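Local coordinates for protein extracellular ligand-binding receptor (Rhodopseudomonas palustris, PDB 4F06) that binds p-hydroxybenzoic acid and probably delivers lignin-derived aromatics to an ABC transporter as its solute-binding component, at residues Gly16-Phe21 with Gly205-Gly210; Gly22-Met27 with Met283-Ala288; Ala139-Ile144 with Gly167-Glu172. One frame throughout, in Å; residues are numbered along the deposited sequence. Where two conformers were deposited one is given.

Contact 1: Gly16-Phe21 with Gly205-Gly210; sequences GPYALF and GPPTLG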
ATOM      1  N   GLY A  16     -12.081  -5.324 -12.962  1.00 10.69           N
ATOM      2  CA  GLY A  16     -12.006  -3.959 -13.389  1.00 10.56           C
ATOM      3  C   GLY A  16     -10.576  -3.462 -13.525  1.00  9.03           C
ATOM      4  O   GLY A  16      -9.628  -4.242 -13.486  1.00  9.17           O
ATOM      5  N   PRO A  17     -10.386  -2.143 -13.617  1.00  8.79           N
ATOM      6  CA  PRO A  17      -9.085  -1.569 -13.930  1.00  8.49           C
ATOM      7  C   PRO A  17      -8.024  -1.900 -12.878  1.00  8.11           C
ATOM      8  O   PRO A  17      -6.820  -1.900 -13.203  1.00  8.85           O
ATOM      9  CB  PRO A  17      -9.377  -0.079 -14.032  1.00 11.15           C
ATOM     10  CG  PRO A  17     -10.871   0.042 -14.210  1.00 17.59           C
ATOM     11  CD  PRO A  17     -11.499  -1.179 -13.700  1.00 11.19           C
ATOM     12  N   TYR A  18      -8.448  -2.095 -11.622  1.00  7.75           N
ATOM     13  CA  TYR A  18      -7.520  -2.363 -10.508  1.00  7.25           C
ATOM     14  C   TYR A  18      -7.513  -3.842 -10.130  1.00  6.62           C
ATOM     15  O   TYR A  18      -7.023  -4.198  -9.039  1.00  7.17           O
ATOM     16  CB  TYR A  18      -7.937  -1.495  -9.290  1.00  7.15           C
ATOM     17  CG  TYR A  18      -7.848  -0.019  -9.612  1.00  6.71           C
ATOM     18  CD1 TYR A  18      -6.650   0.695  -9.437  1.00  7.13           C
ATOM     19  CD2 TYR A  18      -8.980   0.694 -10.064  1.00  8.14           C
ATOM     20  CE1 TYR A  18      -6.575   2.067  -9.731  1.00  7.64           C
ATOM     21  CE2 TYR A  18      -8.918   2.040 -10.376  1.00  8.65           C
ATOM     22  CZ  TYR A  18      -7.711   2.730 -10.204  1.00  8.08           C
ATOM     23  OH  TYR A  18      -7.575   4.079 -10.470  1.00 12.06           O
ATOM     24  N   ALA A  19      -7.958  -4.722 -11.029  1.00  7.12           N
ATOM     25  CA  ALA A  19      -8.118  -6.143 -10.718  1.00  7.10           C
ATOM     26  C   ALA A  19      -6.838  -6.790 -10.233  1.00  6.83           C
ATOM     27  O   ALA A  19      -6.893  -7.694  -9.394  1.00  7.84           O
ATOM     28  CB  ALA A  19      -8.615  -6.891 -11.941  1.00  7.81           C
ATOM     29  N   LEU A  20      -5.679  -6.373 -10.739  1.00  6.88           N
ATOM     30  CA  LEU A  20      -4.465  -7.055 -10.300  1.00  7.48           C
ATOM     31  C   LEU A  20      -4.235  -6.904  -8.820  1.00  6.88           C
ATOM     32  O   LEU A  20      -3.695  -7.781  -8.165  1.00  6.85           O
ATOM     33  CB  LEU A  20      -3.253  -6.506 -11.079  1.00  9.57           C
ATOM     34  CG  LEU A  20      -1.944  -7.316 -10.864  1.00 12.27           C
ATOM     35  CD1 LEU A  20      -2.113  -8.837 -11.101  1.00 14.92           C
ATOM     36  CD2 LEU A  20      -0.928  -6.809 -11.869  1.00 18.76           C
ATOM     37  N   PHE A  21      -4.634  -5.758  -8.257  1.00  6.25           N
ATOM     38  CA  PHE A  21      -4.377  -5.495  -6.837  1.00  6.59           C
ATOM     39  C   PHE A  21      -5.218  -6.360  -5.919  1.00  6.41           C
ATOM     40  O   PHE A  21      -4.738  -6.756  -4.825  1.00  8.48           O
ATOM     41  CB  PHE A  21      -4.502  -4.013  -6.524  1.00  7.24           C
ATOM     42  CG  PHE A  21      -3.520  -3.238  -7.342  1.00  6.49           C
ATOM     43  CD1 PHE A  21      -2.170  -3.225  -6.966  1.00  7.65           C
ATOM     44  CD2 PHE A  21      -3.908  -2.624  -8.552  1.00  8.34           C
ATOM     45  CE1 PHE A  21      -1.233  -2.590  -7.782  1.00  8.74           C
ATOM     46  CE2 PHE A  21      -2.947  -1.991  -9.362  1.00  9.43           C
ATOM     47  CZ  PHE A  21      -1.618  -1.988  -8.970  1.00  9.52           C
ATOM     48  N   GLY A 205      -2.247   1.656 -10.586  1.00  7.24           N
ATOM     49  CA  GLY A 205      -3.220   1.250 -11.600  1.00  9.35           C
ATOM     50  C   GLY A 205      -3.127   2.164 -12.791  1.00  8.21           C
ATOM     51  O   GLY A 205      -2.092   2.810 -13.011  1.00  8.86           O
ATOM     52  N   PRO A 206      -4.219   2.266 -13.560  1.00  8.62           N
ATOM     53  CA  PRO A 206      -4.169   3.117 -14.765  1.00 10.19           C
ATOM     54  C   PRO A 206      -3.692   4.563 -14.524  1.00  9.39           C
ATOM     55  O   PRO A 206      -2.936   5.102 -15.354  1.00 10.72           O
ATOM     56  CB  PRO A 206      -5.611   3.089 -15.274  1.00 12.03           C
ATOM     57  CG  PRO A 206      -6.051   1.689 -14.888  1.00 11.78           C
ATOM     58  CD  PRO A 206      -5.469   1.471 -13.503  1.00 10.33           C
ATOM     59  N   PRO A 207      -4.039   5.197 -13.374  1.00  8.04           N
ATOM     60  CA  PRO A 207      -3.587   6.589 -13.223  1.00  8.68           C
ATOM     61  C   PRO A 207      -2.062   6.705 -13.184  1.00  7.59           C
ATOM     62  O   PRO A 207      -1.488   7.632 -13.784  1.00  8.05           O
ATOM     63  CB  PRO A 207      -4.177   7.001 -11.859  1.00  9.67           C
ATOM     64  CG  PRO A 207      -5.442   6.157 -11.780  1.00  9.90           C
ATOM     65  CD  PRO A 207      -4.977   4.812 -12.290  1.00 10.01           C
ATOM     66  N   THR A 208      -1.385   5.782 -12.477  1.00  8.00           N
ATOM     67  CA  THR A 208       0.069   5.846 -12.408  1.00  8.09           C
ATOM     68  C   THR A 208       0.723   5.566 -13.750  1.00  7.98           C
ATOM     69  O   THR A 208       1.737   6.197 -14.099  1.00  8.21           O
ATOM     70  CB  THR A 208       0.589   4.940 -11.281  1.00  6.86           C
ATOM     71  OG1 THR A 208       0.072   3.605 -11.403  1.00  9.10           O
ATOM     72  CG2 THR A 208       0.155   5.457  -9.901  1.00  8.57           C
ATOM     73  N   LEU A 209       0.180   4.615 -14.491  1.00  8.96           N
ATOM     74  CA  LEU A 209       0.739   4.336 -15.799  1.00  9.38           C
ATOM     75  C   LEU A 209       0.615   5.578 -16.709  1.00  9.45           C
ATOM     76  O   LEU A 209       1.547   5.956 -17.439  1.00  9.81           O
ATOM     77  CB  LEU A 209       0.026   3.136 -16.434  1.00 11.63           C
ATOM     78  CG  LEU A 209       0.703   2.670 -17.756  1.00 13.51           C
ATOM     79  CD1 LEU A 209       2.129   2.191 -17.505  1.00 17.72           C
ATOM     80  CD2 LEU A 209      -0.060   1.522 -18.377  1.00 20.02           C
ATOM     81  N   GLY A 210      -0.561   6.196 -16.691  1.00  8.79           N
ATOM     82  CA  GLY A 210      -0.775   7.407 -17.511  1.00  9.11           C
ATOM     83  C   GLY A 210       0.113   8.540 -17.132  1.00  8.68           C
ATOM     84  O   GLY A 210       0.661   9.216 -17.997  1.00  9.05           O
TER
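Apolar contact dominates between Tyr18 and the start of helix 206-217. Pro206 CD sits over one face of the Tyr18 ring, 4.3 Å from its centroid and 22° off the ring normal, a CH-pi contact displaced toward the CE1 side. Beside it Pro17 CB meets Pro206 CG at 3.9 Å. The Tyr18 side chain, turned beside its backbone N (chi1 -62°), carries the hydroxyl to Pro207, with OH 3.3 Å from CG. Pro206 would probably lose its aromatic partner, and a gap would open before Gly205 and Pro207, with an alanine at position Tyr18.

Tyr18 CE1 lies 3.9 Å from Gly205 CA; a side chain on Gly205 would run into that ring atom, and the backbone angles by themselves also call for glycine. Phe21 CE2 reaches Gly205 N at 3.9 Å.

Within 205-210, Gly205, the N-cap of helix 206-217, accepts at its O from Thr208 OG1 (2.8 Å, on a lone pair in the carbonyl plane) and from Leu209 N.

Tyr80 and Phe81, both ligand-pocket residues, meet the rings of Phe21 and Tyr18. The arrangement is that of a periplasmic binding protein, whose two lobes meet across a cleft beside the bound p-hydroxybenzoic acid.

Contact 2: Gly22-Met27 with Met283-Ala288; sequences GKNYKM and MTSVAA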
ATOM      1  N   GLY A  22      -6.462  -6.653  -6.295  1.00  7.24           N
ATOM      2  CA  GLY A  22      -7.278  -7.584  -5.508  1.00  8.00           C
ATOM      3  C   GLY A  22      -6.877  -9.023  -5.741  1.00  7.46           C
ATOM      4  O   GLY A  22      -6.855  -9.837  -4.786  1.00  7.17           O
ATOM      5  N   LYS A  23      -6.541  -9.366  -6.988  1.00  7.12           N
ATOM      6  CA  LYS A  23      -5.987 -10.696  -7.256  1.00  7.27           C
ATOM      7  C   LYS A  23      -4.757 -10.933  -6.363  1.00  7.36           C
ATOM      8  O   LYS A  23      -4.562 -12.044  -5.867  1.00  7.83           O
ATOM      9  CB  LYS A  23      -5.578 -10.835  -8.724  1.00  9.50           C
ATOM     10  CG  LYS A  23      -5.040 -12.200  -9.134  1.00 14.23           C
ATOM     11  CD  LYS A  23      -4.636 -12.224 -10.624  1.00 19.59           C
ATOM     12  CE  LYS A  23      -4.123 -13.564 -11.111  1.00 24.31           C
ATOM     13  NZ  LYS A  23      -3.888 -13.468 -12.576  1.00 33.30           N
ATOM     14  N   ASN A  24      -3.941  -9.900  -6.166  1.00  6.90           N
ATOM     15  CA  ASN A  24      -2.775 -10.033  -5.284  1.00  5.72           C
ATOM     16  C   ASN A  24      -3.123 -10.298  -3.825  1.00  6.22           C
ATOM     17  O   ASN A  24      -2.355 -10.935  -3.139  1.00  6.36           O
ATOM     18  CB  ASN A  24      -1.863  -8.820  -5.391  1.00  6.85           C
ATOM     19  CG  ASN A  24      -0.723  -9.006  -6.379  1.00  8.01           C
ATOM     20  OD1 ASN A  24       0.391  -9.397  -5.998  1.00  9.81           O
ATOM     21  ND2 ASN A  24      -0.993  -8.809  -7.661  1.00  9.25           N
ATOM     22  N   TYR A  25      -4.288  -9.819  -3.339  1.00  5.89           N
ATOM     23  CA  TYR A  25      -4.688 -10.232  -1.964  1.00  6.60           C
ATOM     24  C   TYR A  25      -4.864 -11.763  -1.941  1.00  7.33           C
ATOM     25  O   TYR A  25      -4.368 -12.430  -1.021  1.00  7.50           O
ATOM     26  CB  TYR A  25      -6.036  -9.632  -1.555  1.00  6.36           C
ATOM     27  CG  TYR A  25      -6.057  -8.155  -1.274  1.00  5.76           C
ATOM     28  CD1 TYR A  25      -4.924  -7.418  -0.917  1.00  6.27           C
ATOM     29  CD2 TYR A  25      -7.310  -7.487  -1.336  1.00  6.46           C
ATOM     30  CE1 TYR A  25      -5.044  -6.066  -0.606  1.00  6.70           C
ATOM     31  CE2 TYR A  25      -7.418  -6.150  -1.008  1.00  7.60           C
ATOM     32  CZ  TYR A  25      -6.278  -5.439  -0.700  1.00  7.19           C
ATOM     33  OH  TYR A  25      -6.359  -4.088  -0.362  1.00  9.57           O
ATOM     34  N   LYS A  26      -5.554 -12.328  -2.930  0.50  7.10           N
ATOM     35  CA  LYS A  26      -5.742 -13.773  -3.029  0.50  7.56           C
ATOM     36  C   LYS A  26      -4.407 -14.487  -3.188  0.50  8.15           C
ATOM     37  O   LYS A  26      -4.184 -15.539  -2.556  0.50  8.76           O
ATOM     38  CB  LYS A  26      -6.645 -14.086  -4.225  0.50  9.48           C
ATOM     39  CG  LYS A  26      -7.024 -15.558  -4.294  0.50 12.25           C
ATOM     40  CD  LYS A  26      -8.005 -15.801  -5.429  0.50 13.85           C
ATOM     41  CE  LYS A  26      -9.407 -15.332  -5.064  0.50 14.56           C
ATOM     42  NZ  LYS A  26     -10.432 -15.716  -6.051  0.50 17.20           N
HETATM   43  N   MSE A  27      -3.508 -13.929  -4.018  1.00  6.98           N
HETATM   44  CA  MSE A  27      -2.168 -14.544  -4.168  1.00  7.69           C
HETATM   45  C   MSE A  27      -1.411 -14.590  -2.846  1.00  7.23           C
HETATM   46  O   MSE A  27      -0.781 -15.589  -2.501  1.00  8.13           O
HETATM   47  CB  MSE A  27      -1.358 -13.761  -5.196  1.00  8.65           C
HETATM   48  CG  MSE A  27      -1.897 -13.913  -6.593  1.00 10.85           C
HETATM   49 SE   MSE A  27      -1.276 -12.573  -7.831  0.75 14.77          SE
HETATM   50  CE  MSE A  27       0.457 -12.481  -7.455  1.00 16.26           C
HETATM   51  N   MSE A 283       2.674  -4.977  -4.219  1.00  7.94           N
HETATM   52  CA  MSE A 283       2.728  -4.775  -2.767  1.00  6.44           C
HETATM   53  C   MSE A 283       1.515  -5.302  -2.023  1.00  5.67           C
HETATM   54  O   MSE A 283       1.645  -5.664  -0.834  1.00  5.96           O
HETATM   55  CB  MSE A 283       2.896  -3.259  -2.486  1.00  7.36           C
HETATM   56  CG  MSE A 283       1.623  -2.405  -2.618  1.00  7.22           C
HETATM   57 SE   MSE A 283       0.849  -2.336  -4.429  0.75  9.39          SE
HETATM   58  CE  MSE A 283      -0.316  -0.820  -4.157  1.00  8.75           C
ATOM     59  N   THR A 284       0.329  -5.374  -2.640  1.00  5.84           N
ATOM     60  CA  THR A 284      -0.843  -5.861  -1.890  1.00  5.99           C
ATOM     61  C   THR A 284      -0.694  -7.346  -1.515  1.00  6.23           C
ATOM     62  O   THR A 284      -1.317  -7.786  -0.555  1.00  6.53           O
ATOM     63  CB  THR A 284      -2.136  -5.602  -2.638  1.00  5.90           C
ATOM     64  OG1 THR A 284      -2.060  -6.132  -3.969  1.00  7.77           O
ATOM     65  CG2 THR A 284      -2.445  -4.094  -2.714  1.00  8.03           C
ATOM     66  N   SER A 285       0.134  -8.113  -2.237  1.00  5.44           N
ATOM     67  CA  SER A 285       0.363  -9.509  -1.838  1.00  5.98           C
ATOM     68  C   SER A 285       1.069  -9.648  -0.498  1.00  5.33           C
ATOM     69  O   SER A 285       0.702 -10.518   0.281  1.00  5.78           O
ATOM     70  CB  SER A 285       1.095 -10.313  -2.937  1.00  7.61           C
ATOM     71  OG  SER A 285       2.426  -9.880  -3.060  1.00  8.42           O
ATOM     72  N   VAL A 286       2.072  -8.791  -0.243  1.00  5.32           N
ATOM     73  CA  VAL A 286       2.784  -8.924   1.010  1.00  5.83           C
ATOM     74  C   VAL A 286       1.899  -8.427   2.158  1.00  5.95           C
ATOM     75  O   VAL A 286       1.918  -8.977   3.266  1.00  5.63           O
ATOM     76  CB  VAL A 286       4.170  -8.269   0.969  1.00  6.70           C
ATOM     77  CG1 VAL A 286       4.152  -6.735   1.036  1.00  8.66           C
ATOM     78  CG2 VAL A 286       5.028  -8.827   2.144  1.00  8.41           C
ATOM     79  N   ALA A 287       1.099  -7.389   1.898  1.00  5.75           N
ATOM     80  CA  ALA A 287       0.179  -6.907   2.960  1.00  5.22           C
ATOM     81  C   ALA A 287      -0.827  -8.014   3.280  1.00  5.41           C
ATOM     82  O   ALA A 287      -1.230  -8.148   4.434  1.00  6.03           O
ATOM     83  CB  ALA A 287      -0.529  -5.651   2.503  1.00  6.28           C
ATOM     84  N   ALA A 288      -1.239  -8.771   2.265  1.00  5.30           N
ATOM     85  CA  ALA A 288      -2.185  -9.879   2.498  1.00  5.53           C
ATOM     86  C   ALA A 288      -1.537 -11.054   3.229  1.00  5.26           C
ATOM     87  O   ALA A 288      -2.173 -11.651   4.105  1.00  6.52           O
ATOM     88  CB  ALA A 288      -2.826 -10.312   1.170  1.00  6.52           C
TER
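Thr284 OG1 is hydrogen-bonded both to Phe21 O, one turn back on the facing helix, and to Thr282 OG1, and it also approaches Asn24 CB tightly, at 3.0 Å. The two polar partners satisfy a buried oxygen and probably limit the rotation of the side chain. The torsion explains the placement: with chi1 at 53° OG1 stands between the backbone N and the carbonyl carbon, which leaves CG2 on the side of Tyr25.

Asn24 crosses Thr284 at about a right angle, and its amide is held from outside the two segments: OD1 accepts from Thr282 N, and ND2 donates to Leu20 O and Glu280 O. These three bonds probably hold the amide in place and may offset the strain of a chi1 of -95°, which departs from a staggered position. Across the interface OD1 packs 3.3 Å from Ser285 CB; the hydroxyl of Ser285 bonds to Thr282 O instead. A CA-H...O contact adds to this, Ser285 CA to Asn24 O at 3.3 Å.

Tyr25 supplies the aromatic part. Its CE1 lies 3.6 Å from Thr284 CB, and Thr284 O sits at the ring edge, in plane, 3.6 Å from CD1. The small Ala288 lets the backbones approach, its CB 3.4 Å from Tyr25 O.

Ala288, with the small Thr284 and Ser285, fits an axis separation of 7.2 Å, the segments crossing at -40°. Met283, the pocket residue that touches p-hydroxybenzoic acid, points away from 22-27 at the head of this turn. Helix 262-273 flanks the pair, with Phe267 against Ser285 and Leu271 against Met27, and the loop residues Met102 and Asn103 pack on Tyr25.

Contact 3: Ala139-Ile144 with Gly167-Glu172; sequences ATKVAI and GGKVVE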
ATOM      1  N   ALA A 139      17.507  18.515  -4.843  1.00 13.09           N
ATOM      2  CA  ALA A 139      16.337  19.247  -5.332  1.00 12.79           C
ATOM      3  C   ALA A 139      16.204  20.546  -4.595  1.00 12.93           C
ATOM      4  O   ALA A 139      16.476  20.619  -3.386  1.00 15.57           O
ATOM      5  CB  ALA A 139      15.062  18.430  -5.142  1.00 13.21           C
ATOM      6  N   THR A 140      15.775  21.575  -5.306  1.00 15.15           N
ATOM      7  CA  THR A 140      15.528  22.829  -4.613  1.00 17.57           C
ATOM      8  C   THR A 140      14.130  23.363  -4.811  1.00 16.31           C
ATOM      9  O   THR A 140      13.587  23.952  -3.862  1.00 15.96           O
ATOM     10  CB  THR A 140      16.508  23.914  -5.038  1.00 23.09           C
ATOM     11  OG1 THR A 140      16.460  24.019  -6.451  1.00 25.16           O
ATOM     12  CG2 THR A 140      17.905  23.518  -4.654  1.00 27.39           C
ATOM     13  N   LYS A 141      13.553  23.169  -6.010  1.00 13.70           N
ATOM     14  CA  LYS A 141      12.178  23.585  -6.273  1.00 11.99           C
ATOM     15  C   LYS A 141      11.373  22.378  -6.772  1.00 10.42           C
ATOM     16  O   LYS A 141      11.682  21.805  -7.819  1.00 12.82           O
ATOM     17  CB  LYS A 141      12.168  24.693  -7.322  1.00 13.84           C
ATOM     18  CG  LYS A 141      12.843  25.976  -6.828  1.00 17.74           C
ATOM     19  CD  LYS A 141      12.678  27.088  -7.874  1.00 24.53           C
ATOM     20  CE  LYS A 141      13.548  28.302  -7.579  1.00 34.32           C
ATOM     21  NZ  LYS A 141      13.520  28.767  -6.171  1.00 46.23           N
ATOM     22  N   VAL A 142      10.355  21.985  -6.009  1.00  9.99           N
ATOM     23  CA  VAL A 142       9.578  20.789  -6.319  1.00  9.91           C
ATOM     24  C   VAL A 142       8.156  21.151  -6.721  1.00  8.70           C
ATOM     25  O   VAL A 142       7.544  22.053  -6.117  1.00 10.09           O
ATOM     26  CB  VAL A 142       9.570  19.833  -5.103  1.00  9.72           C
ATOM     27  CG1 VAL A 142       8.516  18.729  -5.259  1.00 10.57           C
ATOM     28  CG2 VAL A 142      10.951  19.187  -4.939  1.00 11.11           C
ATOM     29  N   ALA A 143       7.645  20.472  -7.759  1.00  8.70           N
ATOM     30  CA  ALA A 143       6.223  20.504  -8.092  1.00  8.33           C
ATOM     31  C   ALA A 143       5.600  19.217  -7.554  1.00  8.22           C
ATOM     32  O   ALA A 143       6.057  18.098  -7.885  1.00  9.31           O
ATOM     33  CB  ALA A 143       6.033  20.542  -9.615  1.00 11.31           C
ATOM     34  N   ILE A 144       4.587  19.382  -6.703  1.00  8.07           N
ATOM     35  CA  ILE A 144       3.822  18.241  -6.197  1.00  6.87           C
ATOM     36  C   ILE A 144       2.599  18.002  -7.067  1.00  8.22           C
ATOM     37  O   ILE A 144       1.874  18.954  -7.338  1.00  9.37           O
ATOM     38  CB  ILE A 144       3.387  18.466  -4.726  1.00  7.24           C
ATOM     39  CG1 ILE A 144       4.616  18.637  -3.790  1.00  8.71           C
ATOM     40  CG2 ILE A 144       2.433  17.364  -4.256  1.00  9.38           C
ATOM     41  CD1 ILE A 144       4.247  19.046  -2.368  1.00 10.69           C
ATOM     42  N   GLY A 167      14.561  23.130   4.091  1.00 12.59           N
ATOM     43  CA  GLY A 167      14.972  24.313   3.293  1.00 13.37           C
ATOM     44  C   GLY A 167      14.557  24.276   1.837  1.00 13.43           C
ATOM     45  O   GLY A 167      14.911  25.169   1.080  1.00 16.73           O
ATOM     46  N   GLY A 168      13.848  23.220   1.422  1.00 12.16           N
ATOM     47  CA  GLY A 168      13.322  23.139   0.072  1.00 13.72           C
ATOM     48  C   GLY A 168      12.144  24.049  -0.192  1.00 11.62           C
ATOM     49  O   GLY A 168      11.444  24.453   0.733  1.00 14.18           O
ATOM     50  N   LYS A 169      11.872  24.310  -1.460  1.00 12.32           N
ATOM     51  CA  LYS A 169      10.725  25.113  -1.869  1.00 12.45           C
ATOM     52  C   LYS A 169       9.784  24.238  -2.681  1.00 10.75           C
ATOM     53  O   LYS A 169      10.206  23.479  -3.551  1.00 11.93           O
ATOM     54  CB  LYS A 169      11.230  26.266  -2.747  1.00 16.27           C
ATOM     55  CG  LYS A 169      12.140  27.273  -2.035  1.00 24.83           C
ATOM     56  CD  LYS A 169      12.648  28.334  -3.006  1.00 36.61           C
ATOM     57  CE  LYS A 169      13.503  29.396  -2.324  1.00 38.68           C
ATOM     58  NZ  LYS A 169      13.682  30.590  -3.208  1.00 51.52           N
ATOM     59  N   VAL A 170       8.486  24.359  -2.382  1.00 12.51           N
ATOM     60  CA  VAL A 170       7.432  23.740  -3.191  1.00 11.11           C
ATOM     61  C   VAL A 170       6.866  24.859  -4.048  1.00 12.84           C
ATOM     62  O   VAL A 170       6.254  25.806  -3.506  1.00 15.19           O
ATOM     63  CB  VAL A 170       6.378  23.065  -2.333  1.00 12.73           C
ATOM     64  CG1 VAL A 170       5.214  22.572  -3.202  1.00 13.96           C
ATOM     65  CG2 VAL A 170       7.000  21.880  -1.592  1.00 13.40           C
ATOM     66  N   VAL A 171       7.058  24.765  -5.371  1.00 11.95           N
ATOM     67  CA  VAL A 171       6.712  25.856  -6.258  1.00 13.75           C
ATOM     68  C   VAL A 171       5.373  25.663  -6.918  1.00 13.42           C
ATOM     69  O   VAL A 171       4.844  26.586  -7.512  1.00 17.66           O
ATOM     70  CB  VAL A 171       7.800  26.143  -7.318  1.00 13.57           C
ATOM     71  CG1 VAL A 171       9.051  26.648  -6.609  1.00 16.83           C
ATOM     72  CG2 VAL A 171       8.030  24.928  -8.200  1.00 15.08           C
ATOM     73  N   GLU A 172       4.814  24.466  -6.819  1.00 12.20           N
ATOM     74  CA  GLU A 172       3.525  24.151  -7.440  1.00 13.41           C
ATOM     75  C   GLU A 172       2.944  22.951  -6.700  1.00 12.49           C
ATOM     76  O   GLU A 172       3.695  22.046  -6.300  1.00 10.49           O
ATOM     77  CB  GLU A 172       3.727  23.775  -8.912  1.00 16.09           C
ATOM     78  CG  GLU A 172       2.396  23.729  -9.660  1.00 18.75           C
ATOM     79  CD  GLU A 172       2.547  23.317 -11.094  1.00 23.64           C
ATOM     80  OE1 GLU A 172       3.614  22.749 -11.430  1.00 29.21           O
ATOM     81  OE2 GLU A 172       1.576  23.538 -11.864  1.00 29.25           O
TER
HETATM   82  O   HOH W   1      15.429  25.229  -1.947  1.00 32.86           O
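The carboxylate of Glu172 is the flat side-chain group here: OE1 rests 3.7 Å from Ala143 CB, and OE2 faces Arg189 in a long, weak ion pair. Among the backbone carbonyls, Val171 N reaches Val142 O at 2.9 Å, tilted 24° from the carbonyl plane, and Ile144 N reaches Glu172 O at 2.8 Å, tilted 33°. The other two bonds between these segments run from Lys169 N to Thr140 O and, almost axial to the carbonyl, from Val142 N to Lys169 O.

Strands 141-147 and 169-176 with helix 150-165 form a beta-alpha-beta unit, the repeating element of this lobe. Between Val142 and Ala143 the register slips by one, a beta bulge that leaves Val171 as the extra residue; its CG1 packs across the Lys141 chain, 3.7 Å from CB. On the helix 150-165 side Ile144 CD1 meets Val170 CG1 at 3.8 Å.

Lys141 and Lys169 run side by side on the opposite face. The bend at the end of Lys141 (chi4 -46°) brings NZ to 3.5 Å from Lys169 NZ, a spacing that may disfavour both being charged. At the strand ends a water donates to Thr140 O (2.9 Å) and Gly167 O (3.1 Å).

How the contacts relate
Contacts 1 and 2 share helix 19-36 and touch: besides the bond that joins Phe21 to the second helix of contact 2, Phe21 CE1 packs 4.0 Å from Met283 SE. Contact 2 is fully buried, whereas contact 1 bridges the cleft and is partly exposed. Contact 3 lies in the lobe that supplies 205-210, in its sheet, its centre about 28 Å from that of contact 1 and 34 Å from that of contact 2, and is nested in the chain between both pairs of segments. The chemistry follows: proline-aromatic packing where lobes meet, close helix packing with buried polar groups near the ligand, and backbone hydrogen bonding with surface lysines at the distant sheet.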